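Local coordinates for protein DNA polymerase sliding clamp 2 (PDB 3LX2) that probably serves as a ring-shaped sliding clamp that encircles DNA and tethers the replicative polymerase and other DNA-processing proteins to it, at residues F24-M38 and V47-S59. Numbering follows the deposited sequence.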
loop_
_atom_site.group_PDB
_atom_site.type_symbol
_atom_site.label_atom_id
_atom_site.label_comp_id
_atom_site.label_asym_id
_atom_site.label_seq_id
_atom_site.Cartn_x
_atom_site.Cartn_y
_atom_site.Cartn_z
ATOM N N PHE A 24 -11.465 -16.244 -16.425
ATOM C CA PHE A 24 -11.431 -16.385 -17.871
ATOM C C PHE A 24 -10.400 -15.497 -18.500
ATOM O O PHE A 24 -10.194 -14.382 -18.075
ATOM C CB PHE A 24 -12.785 -16.052 -18.473
ATOM C CG PHE A 24 -13.933 -16.537 -17.657
ATOM C CD1 PHE A 24 -14.258 -17.898 -17.629
ATOM C CD2 PHE A 24 -14.658 -15.661 -16.894
ATOM C CE1 PHE A 24 -15.329 -18.350 -16.855
ATOM C CE2 PHE A 24 -15.705 -16.096 -16.131
ATOM C CZ PHE A 24 -16.042 -17.447 -16.098
ATOM N N ASP A 25 -9.778 -15.993 -19.556
ATOM C CA ASP A 25 -8.737 -15.254 -20.239
ATOM C C ASP A 25 -9.396 -14.269 -21.215
ATOM O O ASP A 25 -8.846 -13.204 -21.491
ATOM C CB ASP A 25 -7.797 -16.224 -20.978
ATOM C CG ASP A 25 -7.231 -17.321 -20.052
ATOM O OD1 ASP A 25 -6.672 -17.002 -18.983
ATOM O OD2 ASP A 25 -7.335 -18.532 -20.395
ATOM N N GLU A 26 -10.572 -14.658 -21.707
ATOM C CA GLU A 26 -11.259 -13.973 -22.765
ATOM C C GLU A 26 -12.726 -13.977 -22.450
ATOM O O GLU A 26 -13.233 -14.923 -21.829
ATOM C CB GLU A 26 -11.077 -14.696 -24.110
ATOM C CG GLU A 26 -9.673 -15.323 -24.328
ATOM C CD GLU A 26 -9.424 -15.718 -25.787
ATOM O OE1 GLU A 26 -10.317 -16.418 -26.381
ATOM O OE2 GLU A 26 -8.342 -15.313 -26.330
ATOM N N ALA A 27 -13.435 -12.923 -22.861
ATOM C CA ALA A 27 -14.869 -12.972 -22.728
ATOM C C ALA A 27 -15.603 -12.602 -23.995
ATOM O O ALA A 27 -15.191 -11.729 -24.747
ATOM C CB ALA A 27 -15.283 -12.126 -21.623
ATOM N N VAL A 28 -16.690 -13.315 -24.233
ATOM C CA VAL A 28 -17.606 -12.991 -25.290
ATOM C C VAL A 28 -18.789 -12.150 -24.823
ATOM O O VAL A 28 -19.633 -12.593 -24.055
ATOM C CB VAL A 28 -18.154 -14.299 -25.908
ATOM C CG1 VAL A 28 -19.124 -13.990 -27.085
ATOM C CG2 VAL A 28 -16.977 -15.229 -26.336
ATOM N N PHE A 29 -18.899 -10.949 -25.348
ATOM C CA PHE A 29 -20.012 -10.099 -24.983
ATOM C C PHE A 29 -21.066 -10.131 -26.063
ATOM O O PHE A 29 -20.846 -9.692 -27.173
ATOM C CB PHE A 29 -19.520 -8.682 -24.730
ATOM C CG PHE A 29 -19.142 -8.406 -23.284
ATOM C CD1 PHE A 29 -19.062 -9.432 -22.347
ATOM C CD2 PHE A 29 -18.871 -7.103 -22.858
ATOM C CE1 PHE A 29 -18.718 -9.186 -21.035
ATOM C CE2 PHE A 29 -18.512 -6.861 -21.536
ATOM C CZ PHE A 29 -18.449 -7.915 -20.626
ATOM N N GLN A 30 -22.225 -10.674 -25.747
ATOM C CA GLN A 30 -23.313 -10.516 -26.681
ATOM C C GLN A 30 -23.946 -9.137 -26.504
ATOM O O GLN A 30 -24.616 -8.856 -25.519
ATOM C CB GLN A 30 -24.352 -11.612 -26.556
ATOM C CG GLN A 30 -25.472 -11.509 -27.606
ATOM C CD GLN A 30 -24.991 -11.927 -29.003
ATOM O OE1 GLN A 30 -24.264 -12.950 -29.151
ATOM N NE2 GLN A 30 -25.372 -11.134 -30.036
ATOM N N VAL A 31 -23.715 -8.296 -27.498
ATOM C CA VAL A 31 -24.251 -6.967 -27.494
ATOM C C VAL A 31 -25.563 -6.924 -28.260
ATOM O O VAL A 31 -25.558 -6.964 -29.499
ATOM C CB VAL A 31 -23.284 -5.983 -28.149
ATOM C CG1 VAL A 31 -23.733 -4.604 -27.887
ATOM C CG2 VAL A 31 -21.886 -6.206 -27.666
ATOM N N ASN A 32 -26.671 -6.796 -27.525
ATOM C CA ASN A 32 -28.011 -6.720 -28.111
ATOM C C ASN A 32 -28.696 -5.391 -27.949
ATOM O O ASN A 32 -28.204 -4.504 -27.236
ATOM C CB ASN A 32 -28.908 -7.754 -27.476
ATOM C CG ASN A 32 -28.390 -9.100 -27.664
ATOM O OD1 ASN A 32 -27.673 -9.346 -28.646
ATOM N ND2 ASN A 32 -28.680 -9.999 -26.723
ATOM N N MET A 33 -29.855 -5.276 -28.594
ATOM C CA MET A 33 -30.611 -4.034 -28.571
ATOM C C MET A 33 -31.018 -3.748 -27.149
ATOM O O MET A 33 -30.938 -2.634 -26.712
ATOM C CB MET A 33 -31.847 -4.150 -29.444
ATOM C CG MET A 33 -31.616 -3.790 -30.889
ATOM S SD MET A 33 -32.093 -2.067 -31.062
ATOM C CE MET A 33 -33.840 -2.199 -30.572
ATOM N N GLU A 34 -31.427 -4.764 -26.407
ATOM C CA GLU A 34 -31.954 -4.495 -25.075
ATOM C C GLU A 34 -30.871 -4.586 -23.958
ATOM O O GLU A 34 -31.126 -4.256 -22.773
ATOM C CB GLU A 34 -33.257 -5.311 -24.812
ATOM C CG GLU A 34 -33.134 -6.865 -24.745
ATOM C CD GLU A 34 -32.772 -7.605 -26.089
ATOM O OE1 GLU A 34 -32.815 -7.026 -27.220
ATOM O OE2 GLU A 34 -32.442 -8.818 -25.984
ATOM N N GLY A 35 -29.659 -4.964 -24.359
ATOM C CA GLY A 35 -28.591 -4.960 -23.412
ATOM C C GLY A 35 -27.433 -5.856 -23.746
ATOM O O GLY A 35 -27.338 -6.318 -24.863
ATOM N N ILE A 36 -26.533 -6.036 -22.773
ATOM C CA ILE A 36 -25.336 -6.894 -22.903
ATOM C C ILE A 36 -25.488 -8.137 -22.018
ATOM O O ILE A 36 -26.053 -8.087 -20.891
ATOM C CB ILE A 36 -24.038 -6.145 -22.484
ATOM C CG1 ILE A 36 -23.556 -5.157 -23.549
ATOM C CG2 ILE A 36 -22.861 -7.099 -22.177
ATOM C CD1 ILE A 36 -22.862 -3.925 -22.944
ATOM N N GLN A 37 -24.951 -9.243 -22.533
ATOM C CA GLN A 37 -25.036 -10.553 -21.897
ATOM C C GLN A 37 -23.786 -11.342 -22.166
ATOM O O GLN A 37 -23.227 -11.308 -23.264
ATOM C CB GLN A 37 -26.273 -11.343 -22.410
ATOM C CG GLN A 37 -27.616 -10.753 -21.922
ATOM C CD GLN A 37 -28.848 -11.371 -22.569
ATOM O OE1 GLN A 37 -28.778 -12.077 -23.586
ATOM N NE2 GLN A 37 -29.997 -11.081 -21.989
ATOM N N MET A 38 -23.352 -12.056 -21.147
ATOM C CA MET A 38 -22.267 -12.967 -21.281
ATOM C C MET A 38 -22.575 -14.175 -20.436
ATOM O O MET A 38 -23.205 -14.071 -19.395
ATOM C CB MET A 38 -20.967 -12.330 -20.837
ATOM C CG MET A 38 -19.871 -13.341 -20.621
ATOM S SD MET A 38 -18.461 -12.504 -19.920
ATOM C CE MET A 38 -17.521 -13.881 -19.353
ATOM N N VAL A 47 -16.529 -23.128 -12.529
ATOM C CA VAL A 47 -17.114 -21.791 -12.393
ATOM C C VAL A 47 -17.890 -21.341 -13.622
ATOM O O VAL A 47 -17.359 -21.307 -14.707
ATOM C CB VAL A 47 -16.012 -20.730 -11.996
ATOM C CG1 VAL A 47 -16.528 -19.328 -12.029
ATOM C CG2 VAL A 47 -15.496 -21.000 -10.617
ATOM N N LEU A 48 -19.164 -21.028 -13.432
ATOM C CA LEU A 48 -20.008 -20.483 -14.512
ATOM C C LEU A 48 -20.542 -19.094 -14.205
ATOM O O LEU A 48 -21.147 -18.869 -13.148
ATOM C CB LEU A 48 -21.222 -21.381 -14.805
ATOM C CG LEU A 48 -22.237 -20.856 -15.849
ATOM C CD1 LEU A 48 -23.052 -22.038 -16.460
ATOM C CD2 LEU A 48 -23.202 -19.769 -15.300
ATOM N N VAL A 49 -20.383 -18.197 -15.167
ATOM C CA VAL A 49 -20.896 -16.859 -15.022
ATOM C C VAL A 49 -22.029 -16.568 -15.987
ATOM O O VAL A 49 -21.966 -16.922 -17.176
ATOM C CB VAL A 49 -19.783 -15.797 -15.085
ATOM C CG1 VAL A 49 -19.347 -15.583 -16.512
ATOM C CG2 VAL A 49 -20.277 -14.550 -14.491
ATOM N N ASP A 50 -23.080 -15.961 -15.440
ATOM C CA ASP A 50 -24.172 -15.466 -16.204
ATOM C C ASP A 50 -24.451 -13.967 -15.901
ATOM O O ASP A 50 -24.797 -13.554 -14.802
ATOM C CB ASP A 50 -25.396 -16.353 -16.012
ATOM C CG ASP A 50 -26.515 -16.016 -16.978
ATOM O OD1 ASP A 50 -26.230 -15.455 -18.047
ATOM O OD2 ASP A 50 -27.704 -16.315 -16.665
ATOM N N LEU A 51 -24.287 -13.158 -16.924
ATOM C CA LEU A 51 -24.196 -11.731 -16.767
ATOM C C LEU A 51 -25.236 -11.076 -17.663
ATOM O O LEU A 51 -25.281 -11.305 -18.886
ATOM C CB LEU A 51 -22.782 -11.296 -17.178
ATOM C CG LEU A 51 -22.488 -9.846 -17.498
ATOM C CD1 LEU A 51 -22.755 -8.964 -16.263
ATOM C CD2 LEU A 51 -21.016 -9.676 -17.933
ATOM N N ASN A 52 -26.058 -10.237 -17.059
ATOM C CA ASN A 52 -26.981 -9.458 -17.846
ATOM C C ASN A 52 -27.047 -7.950 -17.522
ATOM O O ASN A 52 -27.438 -7.545 -16.436
ATOM C CB ASN A 52 -28.359 -10.109 -17.840
ATOM C CG ASN A 52 -29.391 -9.257 -18.525
ATOM O OD1 ASN A 52 -29.533 -9.256 -19.751
ATOM N ND2 ASN A 52 -30.115 -8.481 -17.720
ATOM N N LEU A 53 -26.709 -7.139 -18.513
ATOM C CA LEU A 53 -26.645 -5.694 -18.384
ATOM C C LEU A 53 -27.637 -4.984 -19.336
ATOM O O LEU A 53 -27.303 -4.669 -20.481
ATOM C CB LEU A 53 -25.201 -5.201 -18.606
ATOM C CG LEU A 53 -24.094 -5.727 -17.677
ATOM C CD1 LEU A 53 -22.680 -5.171 -18.034
ATOM C CD2 LEU A 53 -24.397 -5.527 -16.251
ATOM N N PRO A 54 -28.855 -4.725 -18.863
ATOM C CA PRO A 54 -29.909 -4.128 -19.713
ATOM C C PRO A 54 -29.570 -2.680 -20.069
ATOM O O PRO A 54 -28.986 -1.966 -19.264
ATOM C CB PRO A 54 -31.164 -4.166 -18.818
ATOM C CG PRO A 54 -30.841 -5.111 -17.710
ATOM C CD PRO A 54 -29.341 -5.017 -17.501
ATOM N N GLU A 55 -29.961 -2.243 -21.251
ATOM C CA GLU A 55 -29.663 -0.886 -21.717
ATOM C C GLU A 55 -29.988 0.209 -20.751
ATOM O O GLU A 55 -29.265 1.198 -20.700
ATOM C CB GLU A 55 -30.409 -0.599 -22.988
ATOM C CG GLU A 55 -31.902 -0.514 -22.772
ATOM C CD GLU A 55 -32.627 -0.216 -24.038
ATOM O OE1 GLU A 55 -32.122 0.567 -24.866
ATOM O OE2 GLU A 55 -33.708 -0.794 -24.217
ATOM N N MET A 56 -31.057 0.065 -19.968
ATOM C CA MET A 56 -31.401 1.145 -18.999
ATOM C C MET A 56 -30.254 1.545 -18.009
ATOM O O MET A 56 -30.285 2.634 -17.416
ATOM C CB MET A 56 -32.697 0.840 -18.222
ATOM C CG MET A 56 -32.518 -0.066 -17.023
ATOM S SD MET A 56 -34.038 -0.218 -15.996
ATOM C CE MET A 56 -35.008 -1.057 -17.285
ATOM N N LEU A 57 -29.257 0.662 -17.837
ATOM C CA LEU A 57 -28.121 0.916 -16.929
ATOM C C LEU A 57 -27.148 1.963 -17.448
ATOM O O LEU A 57 -26.369 2.550 -16.690
ATOM C CB LEU A 57 -27.373 -0.415 -16.678
ATOM C CG LEU A 57 -27.935 -1.292 -15.569
ATOM C CD1 LEU A 57 -27.219 -2.593 -15.623
ATOM C CD2 LEU A 57 -27.638 -0.579 -14.275
ATOM N N PHE A 58 -27.220 2.215 -18.740
ATOM C CA PHE A 58 -26.226 3.009 -19.462
ATOM C C PHE A 58 -26.697 4.448 -19.737
ATOM O O PHE A 58 -27.832 4.598 -20.131
ATOM C CB PHE A 58 -25.884 2.258 -20.775
ATOM C CG PHE A 58 -25.268 0.899 -20.538
ATOM C CD1 PHE A 58 -23.887 0.758 -20.413
ATOM C CD2 PHE A 58 -26.070 -0.240 -20.370
ATOM C CE1 PHE A 58 -23.298 -0.536 -20.167
ATOM C CE2 PHE A 58 -25.495 -1.529 -20.117
ATOM C CZ PHE A 58 -24.104 -1.665 -20.005
ATOM N N SER A 59 -25.861 5.489 -19.538
ATOM C CA SER A 59 -26.273 6.860 -19.909
ATOM C C SER A 59 -26.739 7.007 -21.361
ATOM O O SER A 59 -27.733 7.671 -21.615
ATOM C CB SER A 59 -25.185 7.882 -19.702
ATOM O OG SER A 59 -24.395 7.572 -18.604
#
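Gln37 sends CG to the side of its backbone N (chi1 -70°) and runs on extended, while Asn52 turns CG anti to its own N (chi1 174°); the two side chains thereby lie side by side, their amide planes well turned from each other, on one face of a beta hairpin, the antiparallel pair 35-41 and 47-54 in the N-terminal half of the PCNA clamp fold. Gln37 NE2 donates to Asn52 OD1 over 2.9 Å, with the acceptor in the Gln37 amide plane but the donor tilted 31° from the Asn52 carbonyl plane. Amide side chains suit this partly exposed face, since each offers both a donor and an acceptor, and here they bond each other across a non-hydrogen-bonded pair.

The opposite face is apolar. Met38, its chain extended, carries CE to Val49 CG1 at 3.8 Å, and Val49 CG1 also meets Phe24 CE2 at 3.7 Å. Leu51 CD2 touches both Phe29 CE1 and Met38 CB, 3.9 Å from each, and Ile36 lays CG2 over one face of the Phe29 ring while its CD1 reaches Phe58 CZ. Branched Val49, Leu51 and Ile36 thus present methyls to the rings, whereas flexible Met38 reaches Val49 with its end methyl; helix 10-21 packs on Met38, Val49 and Leu53 through Leu20, Phe13 and Leu16.

Paired backbone bonds join Met38 to Leu51 and Ile36 to Leu53. Gly35, whose backbone angles would press a CB against the preceding carbonyl O, also lies so close to Pro54 (CA to CA 4.0 Å) that a CB would strike Leu53 O. Just beyond, Glu55 N, opening the 3-10 turn, bonds to Glu34 O at 2.8 Å from above the carbonyl plane.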